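Local coordinates for protein alpha-galactosidase (Lactobacillus brevis, PDB 3MI6) that probably releases terminal, non-reducing alpha-D-galactose residues from alpha-galactosides by hydrolysis, as a member of glycoside hydrolase family 36, at residues 330-335 against 628-633; 73-78 against 269-274; 364-369 against 396-401. All coordinates share one frame; numbering follows the deposited sequence.

Contact 1. Residues 330-335 against 628-633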
loop_
_atom_site.group_PDB
_atom_site.type_symbol
_atom_site.label_atom_id
_atom_site.label_comp_id
_atom_site.label_asym_id
_atom_site.label_seq_id
_atom_site.Cartn_x
_atom_site.Cartn_y
_atom_site.Cartn_z
ATOM N N ARG D 330 -13.215 -33.878 -24.493
ATOM C CA ARG D 330 -13.182 -34.864 -23.433
ATOM C C ARG D 330 -14.546 -35.220 -22.880
ATOM O O ARG D 330 -15.398 -34.353 -22.657
ATOM C CB ARG D 330 -12.237 -34.409 -22.354
ATOM C CG ARG D 330 -10.848 -34.661 -22.829
ATOM C CD ARG D 330 -9.940 -33.587 -22.452
ATOM N NE ARG D 330 -9.123 -33.162 -23.569
ATOM C CZ ARG D 330 -7.888 -32.736 -23.403
ATOM N NH1 ARG D 330 -7.369 -32.747 -22.188
ATOM N NH2 ARG D 330 -7.179 -32.309 -24.425
ATOM N N PRO D 331 -14.761 -36.514 -22.660
ATOM C CA PRO D 331 -16.103 -37.017 -22.376
ATOM C C PRO D 331 -16.636 -36.527 -21.018
ATOM O O PRO D 331 -15.855 -36.171 -20.143
ATOM C CB PRO D 331 -15.892 -38.530 -22.379
ATOM C CG PRO D 331 -14.497 -38.710 -21.896
ATOM C CD PRO D 331 -13.728 -37.545 -22.484
ATOM N N VAL D 332 -17.955 -36.478 -20.856
ATOM C CA VAL D 332 -18.529 -36.227 -19.548
ATOM C C VAL D 332 -18.522 -37.538 -18.769
ATOM O O VAL D 332 -19.100 -38.528 -19.201
ATOM C CB VAL D 332 -19.956 -35.686 -19.659
ATOM C CG1 VAL D 332 -20.562 -35.494 -18.276
ATOM C CG2 VAL D 332 -19.956 -34.393 -20.423
ATOM N N LEU D 333 -17.850 -37.561 -17.627
ATOM C CA LEU D 333 -17.689 -38.811 -16.910
ATOM C C LEU D 333 -18.420 -38.796 -15.583
ATOM O O LEU D 333 -18.816 -37.741 -15.093
ATOM C CB LEU D 333 -16.216 -39.090 -16.669
ATOM C CG LEU D 333 -15.470 -38.112 -15.760
ATOM C CD1 LEU D 333 -15.717 -38.402 -14.289
ATOM C CD2 LEU D 333 -13.985 -38.170 -16.056
ATOM N N ILE D 334 -18.607 -39.977 -15.008
ATOM C CA ILE D 334 -19.049 -40.081 -13.630
ATOM C C ILE D 334 -18.102 -41.008 -12.862
ATOM O O ILE D 334 -17.632 -41.993 -13.396
ATOM C CB ILE D 334 -20.506 -40.540 -13.521
ATOM C CG1 ILE D 334 -20.892 -40.690 -12.050
ATOM C CG2 ILE D 334 -20.719 -41.837 -14.272
ATOM C CD1 ILE D 334 -22.364 -40.792 -11.821
ATOM N N ASN D 335 -17.810 -40.658 -11.616
ATOM C CA ASN D 335 -16.826 -41.346 -10.792
ATOM C C ASN D 335 -17.485 -41.681 -9.454
ATOM O O ASN D 335 -18.107 -40.801 -8.836
ATOM C CB ASN D 335 -15.617 -40.419 -10.603
ATOM C CG ASN D 335 -14.476 -41.056 -9.821
ATOM O OD1 ASN D 335 -14.688 -41.882 -8.928
ATOM N ND2 ASN D 335 -13.251 -40.649 -10.143
ATOM N N CYS D 628 -23.586 -29.251 -25.788
ATOM C CA CYS D 628 -23.918 -28.272 -26.829
ATOM C C CYS D 628 -22.752 -27.313 -27.010
ATOM O O CYS D 628 -22.429 -26.922 -28.119
ATOM C CB CYS D 628 -25.200 -27.510 -26.429
ATOM S SG CYS D 628 -26.070 -26.418 -27.667
ATOM N N TYR D 629 -22.096 -26.957 -25.916
ATOM C CA TYR D 629 -21.076 -25.935 -25.984
ATOM C C TYR D 629 -19.734 -26.470 -25.535
ATOM O O TYR D 629 -18.912 -25.732 -24.985
ATOM C CB TYR D 629 -21.472 -24.728 -25.119
ATOM C CG TYR D 629 -22.655 -23.939 -25.631
ATOM C CD1 TYR D 629 -22.506 -23.021 -26.659
ATOM C CD2 TYR D 629 -23.917 -24.103 -25.081
ATOM C CE1 TYR D 629 -23.581 -22.289 -27.135
ATOM C CE2 TYR D 629 -24.997 -23.376 -25.550
ATOM C CZ TYR D 629 -24.819 -22.469 -26.580
ATOM O OH TYR D 629 -25.885 -21.744 -27.059
ATOM N N ARG D 630 -19.497 -27.752 -25.771
ATOM C CA ARG D 630 -18.294 -28.364 -25.237
ATOM C C ARG D 630 -17.020 -27.771 -25.843
ATOM O O ARG D 630 -16.052 -27.533 -25.129
ATOM C CB ARG D 630 -18.329 -29.887 -25.400
ATOM C CG ARG D 630 -17.400 -30.656 -24.462
ATOM C CD ARG D 630 -16.983 -31.929 -25.136
ATOM N NE ARG D 630 -17.646 -33.141 -24.653
ATOM C CZ ARG D 630 -18.659 -33.749 -25.264
ATOM N NH1 ARG D 630 -19.173 -33.246 -26.379
ATOM N NH2 ARG D 630 -19.170 -34.856 -24.745
ATOM N N GLN D 631 -17.035 -27.521 -27.148
ATOM C CA GLN D 631 -15.871 -26.983 -27.848
ATOM C C GLN D 631 -15.480 -25.611 -27.294
ATOM O O GLN D 631 -14.289 -25.274 -27.143
ATOM C CB GLN D 631 -16.174 -26.896 -29.342
ATOM C CG GLN D 631 -14.981 -26.596 -30.235
ATOM C CD GLN D 631 -13.975 -27.730 -30.280
ATOM O OE1 GLN D 631 -14.321 -28.874 -30.011
ATOM N NE2 GLN D 631 -12.721 -27.414 -30.620
ATOM N N LEU D 632 -16.504 -24.822 -26.986
ATOM C CA LEU D 632 -16.324 -23.487 -26.435
ATOM C C LEU D 632 -15.736 -23.554 -25.012
ATOM O O LEU D 632 -14.734 -22.907 -24.699
ATOM C CB LEU D 632 -17.676 -22.782 -26.434
ATOM C CG LEU D 632 -17.724 -21.309 -26.041
ATOM C CD1 LEU D 632 -16.669 -20.515 -26.798
ATOM C CD2 LEU D 632 -19.113 -20.720 -26.268
ATOM N N PHE D 633 -16.368 -24.365 -24.168
ATOM C CA PHE D 633 -15.997 -24.498 -22.766
ATOM C C PHE D 633 -14.592 -25.074 -22.583
ATOM O O PHE D 633 -13.758 -24.535 -21.859
ATOM C CB PHE D 633 -17.005 -25.389 -22.057
ATOM C CG PHE D 633 -18.217 -24.661 -21.534
ATOM C CD1 PHE D 633 -18.083 -23.549 -20.735
ATOM C CD2 PHE D 633 -19.488 -25.123 -21.809
ATOM C CE1 PHE D 633 -19.181 -22.897 -20.244
ATOM C CE2 PHE D 633 -20.592 -24.473 -21.321
ATOM C CZ PHE D 633 -20.438 -23.361 -20.539
#
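The flat guanidinium group of Arg-630 meets the backbone of Arg-330 to Val-332 with its edge: the carbonyl O of Arg-330 and the amide N of Val-332 lie near its plane, while CA of Pro-331 approaches it obliquely, 4.4 Å from NH2. One hydrogen bond joins the segments, from NE of Arg-630 to O of Arg-330 at 3.2 Å. It is moderately bent, with an angle of 145° at the hydrogen, and the donor stands above the carbonyl plane, 51° out of it. Arg-630 runs extended through chi1 and chi2, then bends at chi3 (-104°), bringing NE to O of Arg-330. CG2 of Val-332 comes within 4.4 Å of NH2, an apolar flank to the charged end. The two terminal nitrogens have acidic partners beyond the segments: NH2 makes a salt bridge with Glu-362 and NH1 one with Glu-329. Glu-362 OE1 also accepts the backbone N-H of Val-332, so one carboxylate oxygen serves both sides of the contact, and Gln-634 gives a second hydrogen bond to O of Arg-330. The contact thus joins the start of helix 630-635, packed against strand 663-670 of the C-terminal beta domain, to the loop that enters strand 333-335, the first strand of the (beta/alpha)8 barrel, which lies between strands 363-366 and 601-604.

Contact 2. Residues 73-78 against 269-274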
loop_
_atom_site.group_PDB
_atom_site.type_symbol
_atom_site.label_atom_id
_atom_site.label_comp_id
_atom_site.label_asym_id
_atom_site.label_seq_id
_atom_site.Cartn_x
_atom_site.Cartn_y
_atom_site.Cartn_z
ATOM N N ILE D 73 27.874 -7.990 -14.911
ATOM C CA ILE D 73 27.579 -8.513 -16.240
ATOM C C ILE D 73 26.432 -9.516 -16.262
ATOM O O ILE D 73 26.523 -10.576 -15.654
ATOM C CB ILE D 73 28.808 -9.198 -16.871
ATOM C CG1 ILE D 73 29.899 -8.175 -17.209
ATOM C CG2 ILE D 73 28.398 -9.963 -18.119
ATOM C CD1 ILE D 73 31.113 -8.791 -17.873
ATOM N N LYS D 74 25.362 -9.181 -16.972
ATOM C CA LYS D 74 24.265 -10.110 -17.188
ATOM C C LYS D 74 24.709 -11.382 -17.924
ATOM O O LYS D 74 25.250 -11.333 -19.024
ATOM C CB LYS D 74 23.152 -9.445 -17.977
ATOM C CG LYS D 74 22.319 -8.448 -17.206
ATOM C CD LYS D 74 21.704 -7.459 -18.182
ATOM C CE LYS D 74 22.820 -6.626 -18.769
ATOM N NZ LYS D 74 22.397 -5.860 -19.942
ATOM N N ALA D 75 24.460 -12.532 -17.316
ATOM C CA ALA D 75 24.914 -13.784 -17.883
ATOM C C ALA D 75 23.767 -14.617 -18.390
ATOM O O ALA D 75 22.603 -14.395 -18.043
ATOM C CB ALA D 75 25.686 -14.561 -16.865
ATOM N N GLU D 76 24.113 -15.605 -19.192
ATOM C CA GLU D 76 23.128 -16.469 -19.812
ATOM C C GLU D 76 23.091 -17.829 -19.114
ATOM O O GLU D 76 22.077 -18.509 -19.108
ATOM C CB GLU D 76 23.468 -16.633 -21.289
ATOM C CG GLU D 76 22.407 -17.325 -22.089
ATOM C CD GLU D 76 21.179 -16.457 -22.319
ATOM O OE1 GLU D 76 21.171 -15.282 -21.875
ATOM O OE2 GLU D 76 20.227 -16.959 -22.957
ATOM N N TYR D 77 24.206 -18.211 -18.509
ATOM C CA TYR D 77 24.313 -19.486 -17.818
ATOM C C TYR D 77 25.580 -19.420 -17.007
ATOM O O TYR D 77 26.614 -19.878 -17.449
ATOM C CB TYR D 77 24.377 -20.657 -18.817
ATOM C CG TYR D 77 23.868 -21.958 -18.253
ATOM C CD1 TYR D 77 22.513 -22.206 -18.149
ATOM C CD2 TYR D 77 24.736 -22.926 -17.809
ATOM C CE1 TYR D 77 22.037 -23.378 -17.621
ATOM C CE2 TYR D 77 24.277 -24.100 -17.286
ATOM C CZ TYR D 77 22.926 -24.323 -17.189
ATOM O OH TYR D 77 22.468 -25.509 -16.654
ATOM N N ALA D 78 25.500 -18.842 -15.819
ATOM C CA ALA D 78 26.706 -18.535 -15.058
ATOM C C ALA D 78 27.151 -19.581 -14.023
ATOM O O ALA D 78 26.344 -20.346 -13.487
ATOM C CB ALA D 78 26.570 -17.165 -14.392
ATOM N N THR D 269 19.690 -5.667 -10.230
ATOM C CA THR D 269 19.356 -6.563 -11.335
ATOM C C THR D 269 18.739 -7.864 -10.823
ATOM O O THR D 269 18.847 -8.207 -9.639
ATOM C CB THR D 269 20.568 -6.914 -12.196
ATOM O OG1 THR D 269 21.326 -7.969 -11.577
ATOM C CG2 THR D 269 21.414 -5.684 -12.409
ATOM N N SER D 270 18.103 -8.587 -11.736
ATOM C CA SER D 270 17.369 -9.778 -11.380
ATOM C C SER D 270 17.860 -11.007 -12.115
ATOM O O SER D 270 17.910 -11.018 -13.336
ATOM C CB SER D 270 15.900 -9.578 -11.710
ATOM O OG SER D 270 15.393 -8.458 -11.015
ATOM N N ARG D 271 18.194 -12.051 -11.360
ATOM C CA ARG D 271 18.432 -13.354 -11.944
ATOM C C ARG D 271 17.254 -14.297 -11.675
ATOM O O ARG D 271 16.969 -14.638 -10.525
ATOM C CB ARG D 271 19.738 -13.948 -11.407
ATOM C CG ARG D 271 20.191 -15.228 -12.118
ATOM C CD ARG D 271 21.641 -15.547 -11.792
ATOM N NE ARG D 271 22.559 -14.822 -12.657
ATOM C CZ ARG D 271 23.874 -14.747 -12.468
ATOM N NH1 ARG D 271 24.432 -15.344 -11.427
ATOM N NH2 ARG D 271 24.629 -14.055 -13.312
ATOM N N ILE D 272 16.574 -14.711 -12.742
ATOM C CA ILE D 272 15.540 -15.733 -12.644
ATOM C C ILE D 272 16.101 -17.104 -13.040
ATOM O O ILE D 272 16.472 -17.320 -14.180
ATOM C CB ILE D 272 14.293 -15.409 -13.530
ATOM C CG1 ILE D 272 13.675 -14.054 -13.170
ATOM C CG2 ILE D 272 13.225 -16.475 -13.368
ATOM C CD1 ILE D 272 14.550 -12.847 -13.439
ATOM N N LEU D 273 16.147 -18.024 -12.081
ATOM C CA LEU D 273 16.673 -19.371 -12.283
ATOM C C LEU D 273 15.535 -20.332 -12.222
ATOM O O LEU D 273 14.744 -20.233 -11.314
ATOM C CB LEU D 273 17.624 -19.735 -11.142
ATOM C CG LEU D 273 19.030 -19.151 -11.154
ATOM C CD1 LEU D 273 19.854 -19.720 -10.025
ATOM C CD2 LEU D 273 19.655 -19.476 -12.485
ATOM N N THR D 274 15.441 -21.263 -13.165
ATOM C CA THR D 274 14.434 -22.324 -13.078
ATOM C C THR D 274 14.897 -23.697 -13.581
ATOM O O THR D 274 15.509 -23.813 -14.632
ATOM C CB THR D 274 13.102 -21.937 -13.759
ATOM O OG1 THR D 274 13.345 -21.502 -15.095
ATOM C CG2 THR D 274 12.401 -20.810 -12.988
#
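Arg-271 reaches from its strand to two alanine methyls, and its side chain alone makes the approach. CG stands anti to the backbone N (chi1 -171°) and chi2 is likewise extended. The chain then bends at chi3 (-84°), bringing the guanidinium up to the methyls of loop 73-78. There CB of Ala-78 lies over one face of the group, 3.8 Å from NH2 and 4.1 Å from NH1, and CB of Ala-75 comes obliquely to 3.7 Å from the same NH2. These are van der Waals contacts. The polar demands of this buried group are met outside the two segments: NE pairs with Asp-185, NH2 with Asp-84, and NH1 donates to the carbonyl O of Gln-87. Asp-185 also accepts the backbone N-H of Ala-75 through its other oxygen, so this carboxylate links loop and arginine. With a bond on each nitrogen, the guanidinium is probably held firmly in rotation while the methyls pack on it. In the N-terminal beta domain, the contact ties the irregular loop between strands 31-36 and 90-93 to strand 270-274, which runs antiparallel between strands 174-186 and 258-264.

Contact 3. Residues 364-369 against 396-401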
loop_
_atom_site.group_PDB
_atom_site.type_symbol
_atom_site.label_atom_id
_atom_site.label_comp_id
_atom_site.label_asym_id
_atom_site.label_seq_id
_atom_site.Cartn_x
_atom_site.Cartn_y
_atom_site.Cartn_z
ATOM N N PHE D 364 -18.044 -44.049 -17.543
ATOM C CA PHE D 364 -18.048 -44.398 -16.134
ATOM C C PHE D 364 -16.626 -44.722 -15.720
ATOM O O PHE D 364 -15.917 -45.394 -16.453
ATOM C CB PHE D 364 -18.974 -45.582 -15.857
ATOM C CG PHE D 364 -19.010 -45.977 -14.420
ATOM C CD1 PHE D 364 -17.962 -46.687 -13.859
ATOM C CD2 PHE D 364 -20.064 -45.622 -13.624
ATOM C CE1 PHE D 364 -17.975 -47.034 -12.533
ATOM C CE2 PHE D 364 -20.079 -45.972 -12.299
ATOM C CZ PHE D 364 -19.032 -46.678 -11.751
ATOM N N VAL D 365 -16.218 -44.219 -14.556
ATOM C CA VAL D 365 -14.872 -44.436 -14.019
ATOM C C VAL D 365 -14.875 -45.096 -12.639
ATOM O O VAL D 365 -15.130 -44.436 -11.634
ATOM C CB VAL D 365 -14.083 -43.123 -13.872
ATOM C CG1 VAL D 365 -12.678 -43.432 -13.457
ATOM C CG2 VAL D 365 -14.098 -42.326 -15.160
ATOM N N LEU D 366 -14.574 -46.391 -12.592
ATOM C CA LEU D 366 -14.462 -47.095 -11.330
ATOM C C LEU D 366 -13.218 -46.602 -10.573
ATOM O O LEU D 366 -12.107 -46.622 -11.119
ATOM C CB LEU D 366 -14.367 -48.584 -11.614
ATOM C CG LEU D 366 -14.126 -49.537 -10.454
ATOM C CD1 LEU D 366 -15.264 -49.460 -9.485
ATOM C CD2 LEU D 366 -13.956 -50.953 -10.987
ATOM N N ASP D 367 -13.393 -46.143 -9.332
ATOM C CA ASP D 367 -12.270 -45.569 -8.584
ATOM C C ASP D 367 -11.672 -46.576 -7.608
ATOM O O ASP D 367 -11.772 -47.787 -7.810
ATOM C CB ASP D 367 -12.676 -44.274 -7.851
ATOM C CG ASP D 367 -11.523 -43.246 -7.752
ATOM O OD1 ASP D 367 -11.355 -42.425 -8.689
ATOM O OD2 ASP D 367 -10.803 -43.245 -6.727
ATOM N N ASP D 368 -11.054 -46.055 -6.553
ATOM C CA ASP D 368 -10.315 -46.851 -5.589
ATOM C C ASP D 368 -11.179 -47.972 -5.018
ATOM O O ASP D 368 -12.334 -47.746 -4.656
ATOM C CB ASP D 368 -9.806 -45.937 -4.461
ATOM C CG ASP D 368 -8.667 -46.553 -3.654
ATOM O OD1 ASP D 368 -8.543 -47.790 -3.597
ATOM O OD2 ASP D 368 -7.894 -45.785 -3.061
ATOM N N GLY D 369 -10.623 -49.180 -4.957
ATOM C CA GLY D 369 -11.272 -50.278 -4.265
ATOM C C GLY D 369 -11.468 -51.569 -5.042
ATOM O O GLY D 369 -11.891 -52.569 -4.478
ATOM N N GLU D 396 -13.543 -57.607 -16.715
ATOM C CA GLU D 396 -13.898 -57.789 -18.124
ATOM C C GLU D 396 -15.404 -57.735 -18.354
ATOM O O GLU D 396 -15.876 -57.168 -19.340
ATOM C CB GLU D 396 -13.340 -59.112 -18.647
ATOM C CG GLU D 396 -13.063 -60.138 -17.553
ATOM C CD GLU D 396 -11.697 -59.952 -16.902
ATOM O OE1 GLU D 396 -10.721 -60.543 -17.414
ATOM O OE2 GLU D 396 -11.596 -59.221 -15.888
ATOM N N HIS D 397 -16.153 -58.325 -17.431
ATOM C CA HIS D 397 -17.603 -58.342 -17.516
ATOM C C HIS D 397 -18.195 -56.951 -17.324
ATOM O O HIS D 397 -18.947 -56.464 -18.166
ATOM C CB HIS D 397 -18.186 -59.316 -16.487
ATOM C CG HIS D 397 -19.670 -59.204 -16.325
ATOM N ND1 HIS D 397 -20.291 -59.280 -15.097
ATOM C CD2 HIS D 397 -20.655 -59.005 -17.234
ATOM C CE1 HIS D 397 -21.594 -59.141 -15.257
ATOM N NE2 HIS D 397 -21.841 -58.971 -16.545
ATOM N N PHE D 398 -17.849 -56.318 -16.209
ATOM C CA PHE D 398 -18.406 -55.019 -15.830
ATOM C C PHE D 398 -18.192 -53.955 -16.898
ATOM O O PHE D 398 -19.007 -53.053 -17.049
ATOM C CB PHE D 398 -17.804 -54.564 -14.500
ATOM C CG PHE D 398 -18.235 -53.194 -14.067
ATOM C CD1 PHE D 398 -19.572 -52.901 -13.873
ATOM C CD2 PHE D 398 -17.296 -52.205 -13.815
ATOM C CE1 PHE D 398 -19.974 -51.638 -13.452
ATOM C CE2 PHE D 398 -17.688 -50.939 -13.393
ATOM C CZ PHE D 398 -19.033 -50.659 -13.212
ATOM N N SER D 399 -17.089 -54.066 -17.631
ATOM C CA SER D 399 -16.793 -53.133 -18.705
ATOM C C SER D 399 -17.612 -53.504 -19.922
ATOM O O SER D 399 -18.059 -52.643 -20.669
ATOM C CB SER D 399 -15.306 -53.152 -19.052
ATOM O OG SER D 399 -15.014 -54.195 -19.958
ATOM N N GLN D 400 -17.809 -54.798 -20.122
ATOM C CA GLN D 400 -18.645 -55.264 -21.214
ATOM C C GLN D 400 -20.028 -54.653 -21.057
ATOM O O GLN D 400 -20.600 -54.145 -22.010
ATOM C CB GLN D 400 -18.721 -56.792 -21.217
ATOM C CG GLN D 400 -19.268 -57.412 -22.498
ATOM C CD GLN D 400 -18.863 -58.874 -22.646
ATOM O OE1 GLN D 400 -19.646 -59.709 -23.114
ATOM N NE2 GLN D 400 -17.633 -59.192 -22.235
ATOM N N ALA D 401 -20.557 -54.692 -19.842
ATOM C CA ALA D 401 -21.833 -54.051 -19.559
ATOM C C ALA D 401 -21.780 -52.563 -19.908
ATOM O O ALA D 401 -22.586 -52.076 -20.705
ATOM C CB ALA D 401 -22.214 -54.242 -18.105
#
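The strand carrying Phe-364 and the helix carrying Phe-398, 394-404, belong to a (beta/alpha)8 barrel, and their backbones stay well apart: the nearest CA atoms, of Phe-364 and Ser-399, are 9.2 Å from each other. In the helix, N of Gln-400 bonds to O of Glu-396, and N of Ala-401 to O of His-397. Phe-364 and Leu-366, alternate residues of the strand, face Phe-398, a beta-alpha packing of the kind that builds this fold. Phe-398 spans the gap, its CG anti to the backbone N (chi1 176°), and directs its ring edge at the face of Phe-364 in an offset edge-to-face pair. The ring planes stand at 90° with centroids 5.6 Å apart; CZ of Phe-398 comes to 3.8 Å from CE1 of Phe-364. CD2 of Leu-366 flanks the same ring obliquely, 4.4 Å from CE2 of Phe-398. Met-350 of helix 346-358 and Phe-409 of strand 408-413 also meet Phe-398. Beyond the strand's C-terminal end, Asp-367 and Asp-368 are predicted to bind substrate; Asp-367 OD1 is paired with Lys-477, also predicted to bind substrate, and with Asn-335. Its OD2 accepts the backbone N-H of Asp-368, N to OD2 2.8 Å, on the anti side and 33° out of the carboxylate plane.

In the fold
From the N terminus, contact 2 comes first: residues 73-78 and 269-274 close a helix-free loop of strands and connections within the N-terminal domain, complete before the barrel begins. Contact 1 opens on the way into the first barrel strand and closes almost 300 residues later, bringing the chain back after the eighth strand, 601-604. Contact 3 falls within that long span, joining the second barrel strand to the helix that follows it. Contacts 1 and 3 touch through the neighbouring strands 333-335 and 363-366, where O of Ile-334 lies 2.9 Å from N of Val-365. Contact 2 lies apart, its centre about 43 Å from that of contact 1, across the chain's centre.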